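Local coordinates for glycoside hydrolase family protein (Novosphingobium sp. PP1Y, PDB 6Q2F) that probably hydrolyses terminal alpha-L-rhamnose from rhamnosylated substrates, as an alpha-L-rhamnosidase of the glycoside hydrolases, at residues T316-A321 against L378-E383; V269-A274 against F371-D376; E903-V908 against V964-A969; K926-W931 against I941-S946. All coordinates share one frame; numbering follows the deposited sequence.

How the interactions relate
The four contacts form two pairs on opposite sides of the chain's centre. Interactions 1 and 2, with centres 10 Å apart, both reach a four-stranded antiparallel sheet, interaction 1 through strand 316-325 and interaction 2 through 268-277 and 366-374; along the chain their segments alternate, and both close before 3 and 4 open. Interactions 3 and 4, with centres 9 Å apart, meet through neighbouring strands 961-967 and 926-932 of a larger antiparallel sheet, interaction 4 being nested in the loop that interaction 3 closes. Centres of contacts in different pairs lie about 56 to 73 Å apart, and no atoms touch between them. The contacts knit two separate beta regions of this enzyme.

Interaction 1 (T316-A321 against L378-E383); sequences TTISFA and LVDRYE
Thr317, on strand 316-325, an edge strand of a four-stranded antiparallel sheet, is met by Glu383 from the short helix 382-385, and Arg381 just before that helix occupies its N-cap position. The two segments join sheet edge to helix start largely through polar groups. The firm bond to the glutamate runs from the backbone N of Thr317 to Glu383 OE1, 2.8 Å long and received on the syn side. Thr317 OG1 lies 2.5 Å from Glu383 OE2, too short for the exact length to be trusted. A bend at chi2 of Glu383 (98°) turns the carboxylate across the threonine, and Thr275 is a further partner of that hydroxyl.

Backbone bonding continues with Arg381 N to Thr317 O at 2.7 Å, the donor standing above the carbonyl plane. Asp380 supplies the next link, its OD1 receiving Ser319 N at 3.0 Å on the anti side. The other oxygen, OD2, is held by Arg381 NH2 at 2.7 Å through its syn lone pair, nearly in the guanidinium plane, and this salt bridge helps to fix the carboxylate; Lys307 adds a second positive charge at OD1.

Apolar contact is sparse: Thr317 CG2 rests on Leu378 CD2 at 4.0 Å, the side chains crossing at about a right angle. Separately, the Tyr382 ring approaches the threonine hydroxyl obliquely, its CE2 3.3 Å from Thr317 OG1.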
# COMPACT_ATOMS: atom_id res chain seq x y z
N THR A 316 11.79 -8.38 -24.13
CA THR A 316 11.28 -9.65 -23.63
C THR A 316 11.98 -10.77 -24.38
O THR A 316 11.93 -10.83 -25.61
CB THR A 316 9.77 -9.76 -23.81
OG1 THR A 316 9.11 -8.76 -23.03
CG2 THR A 316 9.28 -11.13 -23.38
N THR A 317 12.63 -11.66 -23.63
CA THR A 317 13.28 -12.83 -24.20
C THR A 317 12.53 -14.07 -23.75
O THR A 317 12.19 -14.20 -22.57
CB THR A 317 14.74 -12.90 -23.77
OG1 THR A 317 15.42 -11.72 -24.24
CG2 THR A 317 15.41 -14.13 -24.34
N ILE A 318 12.23 -14.96 -24.69
CA ILE A 318 11.61 -16.25 -24.39
C ILE A 318 12.46 -17.31 -25.04
O ILE A 318 13.11 -17.07 -26.06
CB ILE A 318 10.16 -16.35 -24.90
CG1 ILE A 318 10.10 -16.08 -26.40
CG2 ILE A 318 9.23 -15.40 -24.11
CD1 ILE A 318 8.77 -16.43 -27.03
N SER A 319 12.47 -18.50 -24.44
CA SER A 319 13.19 -19.64 -24.97
C SER A 319 12.26 -20.85 -24.96
O SER A 319 11.33 -20.93 -24.16
CB SER A 319 14.45 -19.94 -24.15
OG SER A 319 15.21 -20.96 -24.77
N PHE A 320 12.54 -21.80 -25.85
CA PHE A 320 11.60 -22.90 -26.05
C PHE A 320 12.33 -24.09 -26.66
O PHE A 320 13.49 -23.99 -27.06
CB PHE A 320 10.44 -22.47 -26.95
CG PHE A 320 10.84 -21.46 -27.99
CD1 PHE A 320 11.44 -21.87 -29.17
CD2 PHE A 320 10.63 -20.11 -27.78
CE1 PHE A 320 11.81 -20.94 -30.12
CE2 PHE A 320 11.00 -19.18 -28.72
CZ PHE A 320 11.59 -19.60 -29.90
N ALA A 321 11.63 -25.22 -26.69
CA ALA A 321 12.11 -26.37 -27.45
C ALA A 321 12.27 -25.97 -28.92
O ALA A 321 11.46 -25.19 -29.44
CB ALA A 321 11.15 -27.54 -27.31
N LEU A 378 18.43 -19.46 -24.53
CA LEU A 378 18.75 -18.38 -23.60
C LEU A 378 17.94 -18.57 -22.33
O LEU A 378 17.01 -19.39 -22.26
CB LEU A 378 18.46 -17.01 -24.24
CG LEU A 378 19.55 -16.30 -25.07
CD1 LEU A 378 20.18 -17.25 -26.05
CD2 LEU A 378 18.99 -15.09 -25.82
N VAL A 379 18.30 -17.81 -21.29
CA VAL A 379 17.48 -17.81 -20.09
C VAL A 379 16.09 -17.30 -20.45
O VAL A 379 15.93 -16.17 -20.93
CB VAL A 379 18.11 -16.96 -18.99
CG1 VAL A 379 17.13 -16.81 -17.83
CG2 VAL A 379 19.42 -17.61 -18.52
N ASP A 380 15.09 -18.15 -20.25
CA ASP A 380 13.73 -17.76 -20.56
C ASP A 380 13.29 -16.61 -19.67
O ASP A 380 13.40 -16.68 -18.44
CB ASP A 380 12.80 -18.96 -20.40
CG ASP A 380 11.37 -18.62 -20.69
OD1 ASP A 380 11.12 -18.03 -21.77
OD2 ASP A 380 10.50 -18.90 -19.85
N ARG A 381 12.81 -15.53 -20.29
CA ARG A 381 12.34 -14.34 -19.60
C ARG A 381 13.37 -13.81 -18.60
O ARG A 381 13.06 -13.47 -17.46
CB ARG A 381 10.99 -14.59 -18.93
CG ARG A 381 9.84 -14.15 -19.84
CD ARG A 381 8.58 -14.87 -19.53
NE ARG A 381 8.72 -16.31 -19.67
CZ ARG A 381 7.73 -17.15 -19.40
NH1 ARG A 381 6.56 -16.66 -19.00
NH2 ARG A 381 7.89 -18.46 -19.53
N TYR A 382 14.62 -13.69 -19.08
CA TYR A 382 15.71 -13.28 -18.20
C TYR A 382 15.55 -11.83 -17.75
O TYR A 382 15.92 -11.48 -16.63
CB TYR A 382 17.07 -13.49 -18.87
CG TYR A 382 17.57 -12.36 -19.75
CD1 TYR A 382 18.29 -11.30 -19.21
CD2 TYR A 382 17.33 -12.36 -21.12
CE1 TYR A 382 18.74 -10.26 -20.00
CE2 TYR A 382 17.78 -11.33 -21.92
CZ TYR A 382 18.49 -10.28 -21.36
OH TYR A 382 18.94 -9.25 -22.16
N GLU A 383 15.02 -10.96 -18.63
CA GLU A 383 14.88 -9.55 -18.27
C GLU A 383 14.09 -9.39 -16.97
O GLU A 383 14.51 -8.66 -16.07
CB GLU A 383 14.22 -8.76 -19.41
CG GLU A 383 15.05 -8.72 -20.70
CD GLU A 383 14.59 -9.75 -21.70
OE1 GLU A 383 13.84 -10.65 -21.28
OE2 GLU A 383 14.97 -9.67 -22.89

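Interaction 2 (V269-A274 against F371-D376); sequences VTVRSA and FELHSD
Leu373 and Ala274 meet on the close-packed side of this contact, where Ala274 CB lies 3.9 Å from Leu373 CD2. The other branch of the leucine, CD1, reaches Val271 CG2 at 4.1 Å, so that one side chain spans two residues of the facing strand. With CG1 trans to the backbone N (chi1 176°), Val271 turns CG2 to Leu373 CD1, while CG1 lies near the leucine CB. Phe328 and Leu263, from strands 327-331 and 260-265, pack against Leu373 and bury this face.

Between the chains, His374 N donates to Ser273 O at 2.7 Å, and Ala274 CA approaches Glu372 O at 3.2 Å in a CH...O contact. The antiparallel pairing is then interrupted by a classic beta bulge: Arg272 and Ser273 together oppose His374. Both backbone nitrogens turn to one acceptor, Arg272 N reaching His374 O at 2.9 Å in an almost straight bond, nearly along the C=O axis, while the bond from Ser273 N is weak at 3.3 Å.

Past the bulge the contact loosens into partly exposed residues. Strand 366-374 has ended, and Ser375 and Asp376 are held through the aliphatic and charged parts of Arg272. Extended from CG to NE and turned at chi4 (80°), that arginine brings NH1 back to Ser375 O at 2.7 Å, the oxygen sitting at the guanidinium edge but 20° out of its plane. Its CB also packs 3.4 Å from Asp376 O.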
# COMPACT_ATOMS: atom_id res chain seq x y z
N VAL A 269 15.18 -22.96 -40.55
CA VAL A 269 16.16 -22.65 -39.52
C VAL A 269 15.62 -23.15 -38.19
O VAL A 269 14.41 -23.18 -37.96
CB VAL A 269 16.47 -21.14 -39.44
CG1 VAL A 269 17.52 -20.77 -40.47
CG2 VAL A 269 15.21 -20.31 -39.65
N THR A 270 16.54 -23.57 -37.32
CA THR A 270 16.19 -24.10 -36.01
C THR A 270 16.32 -22.97 -34.99
O THR A 270 17.42 -22.45 -34.76
CB THR A 270 17.09 -25.28 -35.65
OG1 THR A 270 18.43 -24.82 -35.47
CG2 THR A 270 17.07 -26.29 -36.78
N VAL A 271 15.20 -22.58 -34.39
CA VAL A 271 15.13 -21.47 -33.45
C VAL A 271 14.85 -22.02 -32.06
O VAL A 271 14.04 -22.94 -31.90
CB VAL A 271 14.04 -20.46 -33.86
CG1 VAL A 271 13.91 -19.36 -32.82
CG2 VAL A 271 14.38 -19.87 -35.21
N ARG A 272 15.53 -21.46 -31.07
CA ARG A 272 15.35 -21.83 -29.68
C ARG A 272 14.92 -20.69 -28.78
O ARG A 272 14.38 -20.91 -27.74
CB ARG A 272 16.61 -22.47 -29.15
CG ARG A 272 16.73 -23.91 -29.51
CD ARG A 272 18.09 -24.43 -29.15
NE ARG A 272 18.31 -25.75 -29.71
CZ ARG A 272 18.65 -25.96 -30.97
NH1 ARG A 272 18.81 -24.95 -31.79
NH2 ARG A 272 18.83 -27.19 -31.40
N SER A 273 15.20 -19.46 -29.19
CA SER A 273 14.82 -18.32 -28.38
C SER A 273 14.61 -17.08 -29.23
O SER A 273 15.17 -16.94 -30.31
CB SER A 273 15.88 -18.05 -27.31
OG SER A 273 16.03 -19.16 -26.45
N ALA A 274 13.80 -16.17 -28.71
CA ALA A 274 13.54 -14.93 -29.38
C ALA A 274 13.51 -13.74 -28.44
O ALA A 274 13.01 -13.83 -27.36
CB ALA A 274 12.22 -15.03 -30.07
N PHE A 371 13.59 -7.52 -32.97
CA PHE A 371 12.95 -8.83 -33.12
C PHE A 371 14.05 -9.78 -33.58
O PHE A 371 14.39 -9.81 -34.77
CB PHE A 371 11.79 -8.79 -34.10
CG PHE A 371 11.05 -10.09 -34.22
CD1 PHE A 371 11.14 -11.06 -33.24
CD2 PHE A 371 10.26 -10.34 -35.33
CE1 PHE A 371 10.46 -12.26 -33.35
CE2 PHE A 371 9.58 -11.54 -35.45
CZ PHE A 371 9.68 -12.50 -34.46
N GLU A 372 14.60 -10.55 -32.64
CA GLU A 372 15.81 -11.33 -32.86
C GLU A 372 15.54 -12.79 -32.53
O GLU A 372 15.07 -13.10 -31.44
CB GLU A 372 16.95 -10.78 -32.00
CG GLU A 372 18.32 -11.38 -32.27
CD GLU A 372 19.44 -10.54 -31.68
OE1 GLU A 372 19.21 -9.32 -31.48
OE2 GLU A 372 20.53 -11.09 -31.43
N LEU A 373 15.85 -13.67 -33.48
CA LEU A 373 15.75 -15.10 -33.27
C LEU A 373 17.14 -15.67 -32.97
O LEU A 373 18.13 -15.24 -33.55
CB LEU A 373 15.14 -15.80 -34.49
CG LEU A 373 13.81 -15.23 -35.00
CD1 LEU A 373 13.28 -16.04 -36.16
CD2 LEU A 373 12.78 -15.16 -33.89
N HIS A 374 17.19 -16.64 -32.06
CA HIS A 374 18.45 -17.22 -31.59
C HIS A 374 18.47 -18.72 -31.86
O HIS A 374 17.49 -19.42 -31.60
CB HIS A 374 18.64 -16.96 -30.10
CG HIS A 374 18.75 -15.52 -29.74
ND1 HIS A 374 19.92 -14.81 -29.85
CD2 HIS A 374 17.82 -14.65 -29.26
CE1 HIS A 374 19.72 -13.56 -29.46
NE2 HIS A 374 18.46 -13.44 -29.09
N SER A 375 19.61 -19.21 -32.38
CA SER A 375 19.80 -20.65 -32.50
C SER A 375 19.92 -21.30 -31.13
O SER A 375 19.43 -22.42 -30.92
CB SER A 375 21.05 -20.96 -33.32
OG SER A 375 21.22 -20.06 -34.39
N ASP A 376 20.56 -20.63 -30.18
CA ASP A 376 20.84 -21.22 -28.88
C ASP A 376 19.71 -20.95 -27.89
O ASP A 376 18.84 -20.11 -28.10
CB ASP A 376 22.17 -20.69 -28.33
CG ASP A 376 22.32 -19.18 -28.48
OD1 ASP A 376 21.62 -18.59 -29.33
OD2 ASP A 376 23.15 -18.59 -27.75

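Interaction 3 (E903-V908 against V964-A969); sequences EIYYLV and VVFRKA
Strands 902-908 and 961-967 are neighbours in an antiparallel sheet, and here they run almost exactly opposed, at 174° between their short segments. Two hydrogen-bonded pairs flank a non-hydrogen-bonded one. In the first, Glu903 N gives to Phe966 O at 2.9 Å, and Phe966 N returns a bond of 2.7 Å to Glu903 O. In the second, Tyr905 N reaches Val964 O at 2.9 Å and Val964 N meets Tyr905 O at 2.8 Å, the latter donor lying in the carbonyl plane. Ile904 and Val965 form the pair between them, touching through their CG2 methyls at 4.3 Å on the reverse face.

The face carrying Tyr905 and Phe966 is aromatic. With CG anti to the carbonyl carbon in both residues, the rings meet obliquely, Tyr905 CD1 3.7 Å from Phe966 CE1 and the planes turned 80° apart. Farther along this face, Leu907 CD1 abuts Val964 CG2 at 4.1 Å.

Phe921 meets both aromatic rings, and His896 of strand 894-899 stacks on Tyr905, whose hydroxyl bonds Asp880. Strand 894-899 flanks 902-908, while strand 926-932 lies along the other side of 961-967; on the reverse face, helix 657-670 packs against Tyr906 and Val908.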
# COMPACT_ATOMS: atom_id res chain seq x y z
N GLU A 903 -10.35 -7.86 27.98
CA GLU A 903 -10.44 -7.97 26.53
C GLU A 903 -11.23 -6.80 25.96
O GLU A 903 -12.12 -6.25 26.62
CB GLU A 903 -11.14 -9.27 26.13
CG GLU A 903 -10.78 -10.43 27.00
CD GLU A 903 -9.30 -10.69 26.97
OE1 GLU A 903 -8.75 -10.77 25.85
OE2 GLU A 903 -8.69 -10.78 28.05
N ILE A 904 -10.90 -6.43 24.73
CA ILE A 904 -11.68 -5.49 23.95
C ILE A 904 -11.90 -6.11 22.59
O ILE A 904 -10.93 -6.43 21.89
CB ILE A 904 -10.97 -4.14 23.80
CG1 ILE A 904 -10.72 -3.50 25.16
CG2 ILE A 904 -11.80 -3.22 22.90
CD1 ILE A 904 -9.72 -2.37 25.06
N TYR A 905 -13.17 -6.33 22.22
CA TYR A 905 -13.51 -6.76 20.87
C TYR A 905 -14.08 -5.58 20.11
O TYR A 905 -14.91 -4.83 20.63
CB TYR A 905 -14.52 -7.91 20.88
CG TYR A 905 -13.94 -9.22 21.32
CD1 TYR A 905 -13.82 -9.51 22.67
CD2 TYR A 905 -13.51 -10.18 20.40
CE1 TYR A 905 -13.30 -10.72 23.12
CE2 TYR A 905 -12.98 -11.39 20.84
CZ TYR A 905 -12.88 -11.65 22.20
OH TYR A 905 -12.37 -12.84 22.67
N TYR A 906 -13.61 -5.41 18.88
CA TYR A 906 -14.13 -4.41 17.96
C TYR A 906 -14.88 -5.14 16.87
O TYR A 906 -14.31 -6.02 16.23
CB TYR A 906 -12.99 -3.59 17.36
CG TYR A 906 -13.41 -2.49 16.41
CD1 TYR A 906 -14.23 -1.45 16.82
CD2 TYR A 906 -12.98 -2.49 15.10
CE1 TYR A 906 -14.60 -0.42 15.95
CE2 TYR A 906 -13.34 -1.48 14.22
CZ TYR A 906 -14.14 -0.45 14.65
OH TYR A 906 -14.47 0.55 13.75
N LEU A 907 -16.14 -4.76 16.65
CA LEU A 907 -17.02 -5.38 15.67
C LEU A 907 -17.52 -4.33 14.68
O LEU A 907 -17.87 -3.21 15.07
CB LEU A 907 -18.23 -6.04 16.34
CG LEU A 907 -18.05 -6.98 17.54
CD1 LEU A 907 -19.39 -7.65 17.88
CD2 LEU A 907 -17.02 -8.04 17.22
N VAL A 908 -17.61 -4.71 13.40
CA VAL A 908 -18.18 -3.83 12.38
C VAL A 908 -19.18 -4.61 11.56
O VAL A 908 -18.81 -5.60 10.91
CB VAL A 908 -17.12 -3.23 11.46
CG1 VAL A 908 -17.81 -2.24 10.48
CG2 VAL A 908 -16.04 -2.55 12.28
N VAL A 964 -17.09 -4.18 22.27
CA VAL A 964 -17.60 -5.03 23.34
C VAL A 964 -16.43 -5.25 24.28
O VAL A 964 -15.43 -5.89 23.92
CB VAL A 964 -18.20 -6.34 22.80
CG1 VAL A 964 -18.94 -7.10 23.93
CG2 VAL A 964 -19.18 -6.04 21.68
N VAL A 965 -16.51 -4.67 25.46
CA VAL A 965 -15.39 -4.54 26.38
C VAL A 965 -15.60 -5.50 27.54
O VAL A 965 -16.66 -5.48 28.18
CB VAL A 965 -15.25 -3.09 26.85
CG1 VAL A 965 -14.17 -2.97 27.90
CG2 VAL A 965 -14.95 -2.20 25.65
N PHE A 966 -14.58 -6.31 27.83
CA PHE A 966 -14.62 -7.31 28.91
C PHE A 966 -13.53 -6.99 29.92
O PHE A 966 -12.46 -7.59 29.90
CB PHE A 966 -14.42 -8.68 28.36
CG PHE A 966 -15.48 -9.14 27.43
CD1 PHE A 966 -15.45 -8.81 26.09
CD2 PHE A 966 -16.51 -9.95 27.89
CE1 PHE A 966 -16.42 -9.26 25.23
CE2 PHE A 966 -17.48 -10.40 27.04
CZ PHE A 966 -17.45 -10.06 25.71
N ARG A 967 -13.82 -6.05 30.82
CA ARG A 967 -12.80 -5.66 31.78
C ARG A 967 -13.30 -5.73 33.21
O ARG A 967 -12.53 -6.06 34.12
CB ARG A 967 -12.29 -4.25 31.49
CG ARG A 967 -11.47 -4.16 30.21
CD ARG A 967 -11.31 -2.71 29.78
NE ARG A 967 -9.99 -2.19 30.08
CZ ARG A 967 -9.75 -1.36 31.08
NH1 ARG A 967 -10.74 -0.96 31.87
NH2 ARG A 967 -8.52 -0.93 31.29
N LYS A 968 -14.57 -5.38 33.43
CA LYS A 968 -15.16 -5.51 34.75
C LYS A 968 -15.31 -6.98 35.12
O LYS A 968 -15.83 -7.78 34.35
CB LYS A 968 -16.51 -4.80 34.79
CG LYS A 968 -16.46 -3.30 34.53
CD LYS A 968 -17.86 -2.67 34.73
CE LYS A 968 -17.80 -1.14 34.68
NZ LYS A 968 -19.14 -0.51 34.86
N ALA A 969 -14.84 -7.34 36.32
CA ALA A 969 -15.05 -8.70 36.81
C ALA A 969 -16.53 -9.02 36.91
O ALA A 969 -17.32 -8.22 37.41
CB ALA A 969 -14.39 -8.89 38.18

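Interaction 4 (K926-W931 against I941-S946); sequences KQPELW and ISYRIS
Tyr943 holds CG between its backbone N and carbonyl carbon (chi1 68°), which lays its ring beneath Pro928. In Ile941, CG1 opposite the backbone N, with a bend at chi2 (75°), carries CD1 to Leu930 and leaves CG2 beside the proline. Pro928 CD sits over one face of the tyrosine ring, 3.7 Å from the ring centroid and 22° off its normal, a CH-pi contact displaced towards the CG-CD1 edge. Gln927 CB covers the opposite end of the ring, 3.6 Å from Tyr943 OH; that hydroxyl is itself bonded to the backbone oxygen of Arg972.

Ile941 makes the aliphatic contacts: its CG2 meets Pro928 CG at 3.9 Å, while its CD1 touches Leu930 CD1 at 3.8 Å. Beyond the tyrosine, a methyl lies beside a carbonyl, Ile945 CD1 approaching Lys926 O at 3.6 Å.

No hydrogen bond joins the two segments, whose strand axes are 8.1 Å apart at their closest: this is the splayed part of the hairpin formed by strands 926-932 and 937-946. Val952 of strand 949-956 packs on Pro928 and Ile941, and Phe966 of strand 961-967 also contacts the proline.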
# COMPACT_ATOMS: atom_id res chain seq x y z
N LYS A 926 -15.84 -12.01 32.89
CA LYS A 926 -15.95 -10.57 32.73
C LYS A 926 -17.37 -10.19 32.35
O LYS A 926 -18.01 -10.89 31.56
CB LYS A 926 -14.97 -10.07 31.65
CG LYS A 926 -13.48 -10.29 31.98
CD LYS A 926 -12.98 -9.29 33.03
CE LYS A 926 -11.43 -9.29 33.10
NZ LYS A 926 -10.91 -8.32 34.12
N GLN A 927 -17.87 -9.08 32.88
CA GLN A 927 -19.18 -8.64 32.43
C GLN A 927 -19.01 -7.67 31.29
O GLN A 927 -18.41 -6.60 31.47
CB GLN A 927 -20.01 -8.03 33.55
CG GLN A 927 -19.42 -6.92 34.37
CD GLN A 927 -20.50 -6.31 35.23
OE1 GLN A 927 -21.63 -6.18 34.79
NE2 GLN A 927 -20.16 -5.97 36.47
N PRO A 928 -19.47 -8.01 30.09
CA PRO A 928 -19.22 -7.17 28.93
C PRO A 928 -19.98 -5.86 29.04
O PRO A 928 -21.01 -5.78 29.71
CB PRO A 928 -19.72 -8.01 27.76
CG PRO A 928 -20.72 -8.96 28.37
CD PRO A 928 -20.26 -9.21 29.77
N GLU A 929 -19.43 -4.83 28.41
CA GLU A 929 -20.12 -3.57 28.22
C GLU A 929 -19.88 -3.10 26.79
O GLU A 929 -18.82 -3.35 26.22
CB GLU A 929 -19.63 -2.49 29.19
CG GLU A 929 -20.09 -2.68 30.63
CD GLU A 929 -19.65 -1.53 31.53
OE1 GLU A 929 -18.57 -0.95 31.27
OE2 GLU A 929 -20.39 -1.21 32.48
N LEU A 930 -20.88 -2.42 26.22
CA LEU A 930 -20.67 -1.75 24.95
C LEU A 930 -20.07 -0.37 25.18
O LEU A 930 -20.58 0.41 25.99
CB LEU A 930 -21.98 -1.59 24.17
CG LEU A 930 -22.77 -2.85 23.86
CD1 LEU A 930 -24.03 -2.49 23.07
CD2 LEU A 930 -21.90 -3.84 23.12
N TRP A 931 -19.00 -0.06 24.45
CA TRP A 931 -18.41 1.28 24.44
C TRP A 931 -18.64 1.91 23.08
O TRP A 931 -18.34 1.31 22.06
CB TRP A 931 -16.91 1.24 24.75
CG TRP A 931 -16.58 0.84 26.15
CD1 TRP A 931 -17.28 -0.02 26.95
CD2 TRP A 931 -15.45 1.27 26.92
NE1 TRP A 931 -16.66 -0.14 28.17
CE2 TRP A 931 -15.53 0.64 28.18
CE3 TRP A 931 -14.38 2.15 26.67
CZ2 TRP A 931 -14.59 0.85 29.18
CZ3 TRP A 931 -13.44 2.35 27.67
CH2 TRP A 931 -13.55 1.70 28.91
N ILE A 941 -25.01 -4.44 29.11
CA ILE A 941 -25.57 -5.34 28.11
C ILE A 941 -25.88 -6.67 28.78
O ILE A 941 -25.27 -7.03 29.79
CB ILE A 941 -24.59 -5.47 26.90
CG1 ILE A 941 -25.32 -5.98 25.66
CG2 ILE A 941 -23.37 -6.32 27.23
CD1 ILE A 941 -26.19 -4.94 25.00
N SER A 942 -26.88 -7.37 28.26
CA SER A 942 -27.20 -8.71 28.74
C SER A 942 -26.16 -9.70 28.25
O SER A 942 -25.57 -9.52 27.18
CB SER A 942 -28.59 -9.13 28.26
OG SER A 942 -29.60 -8.35 28.88
N TYR A 943 -25.94 -10.76 29.03
CA TYR A 943 -24.93 -11.74 28.64
C TYR A 943 -25.15 -13.03 29.41
O TYR A 943 -25.80 -13.05 30.46
CB TYR A 943 -23.50 -11.21 28.89
CG TYR A 943 -23.17 -11.06 30.36
CD1 TYR A 943 -23.46 -9.87 31.03
CD2 TYR A 943 -22.60 -12.09 31.09
CE1 TYR A 943 -23.17 -9.72 32.37
CE2 TYR A 943 -22.32 -11.95 32.44
CZ TYR A 943 -22.61 -10.76 33.07
OH TYR A 943 -22.33 -10.61 34.41
N ARG A 944 -24.56 -14.10 28.89
CA ARG A 944 -24.49 -15.39 29.57
C ARG A 944 -23.09 -15.95 29.41
O ARG A 944 -22.57 -16.02 28.28
CB ARG A 944 -25.53 -16.38 29.03
CG ARG A 944 -25.05 -17.81 29.01
CD ARG A 944 -26.19 -18.78 28.76
NE ARG A 944 -26.98 -19.03 29.97
CZ ARG A 944 -26.81 -20.07 30.77
NH1 ARG A 944 -25.87 -20.97 30.51
NH2 ARG A 944 -27.58 -20.22 31.84
N ILE A 945 -22.47 -16.31 30.53
CA ILE A 945 -21.14 -16.92 30.53
C ILE A 945 -21.34 -18.40 30.75
O ILE A 945 -22.05 -18.81 31.67
CB ILE A 945 -20.24 -16.31 31.61
CG1 ILE A 945 -20.16 -14.80 31.45
CG2 ILE A 945 -18.86 -16.93 31.55
CD1 ILE A 945 -19.21 -14.13 32.41
N SER A 946 -20.74 -19.21 29.89
CA SER A 946 -21.02 -20.64 29.90
C SER A 946 -20.10 -21.36 28.94
O SER A 946 -19.91 -20.92 27.81
CB SER A 946 -22.48 -20.89 29.52
OG SER A 946 -22.79 -22.26 29.62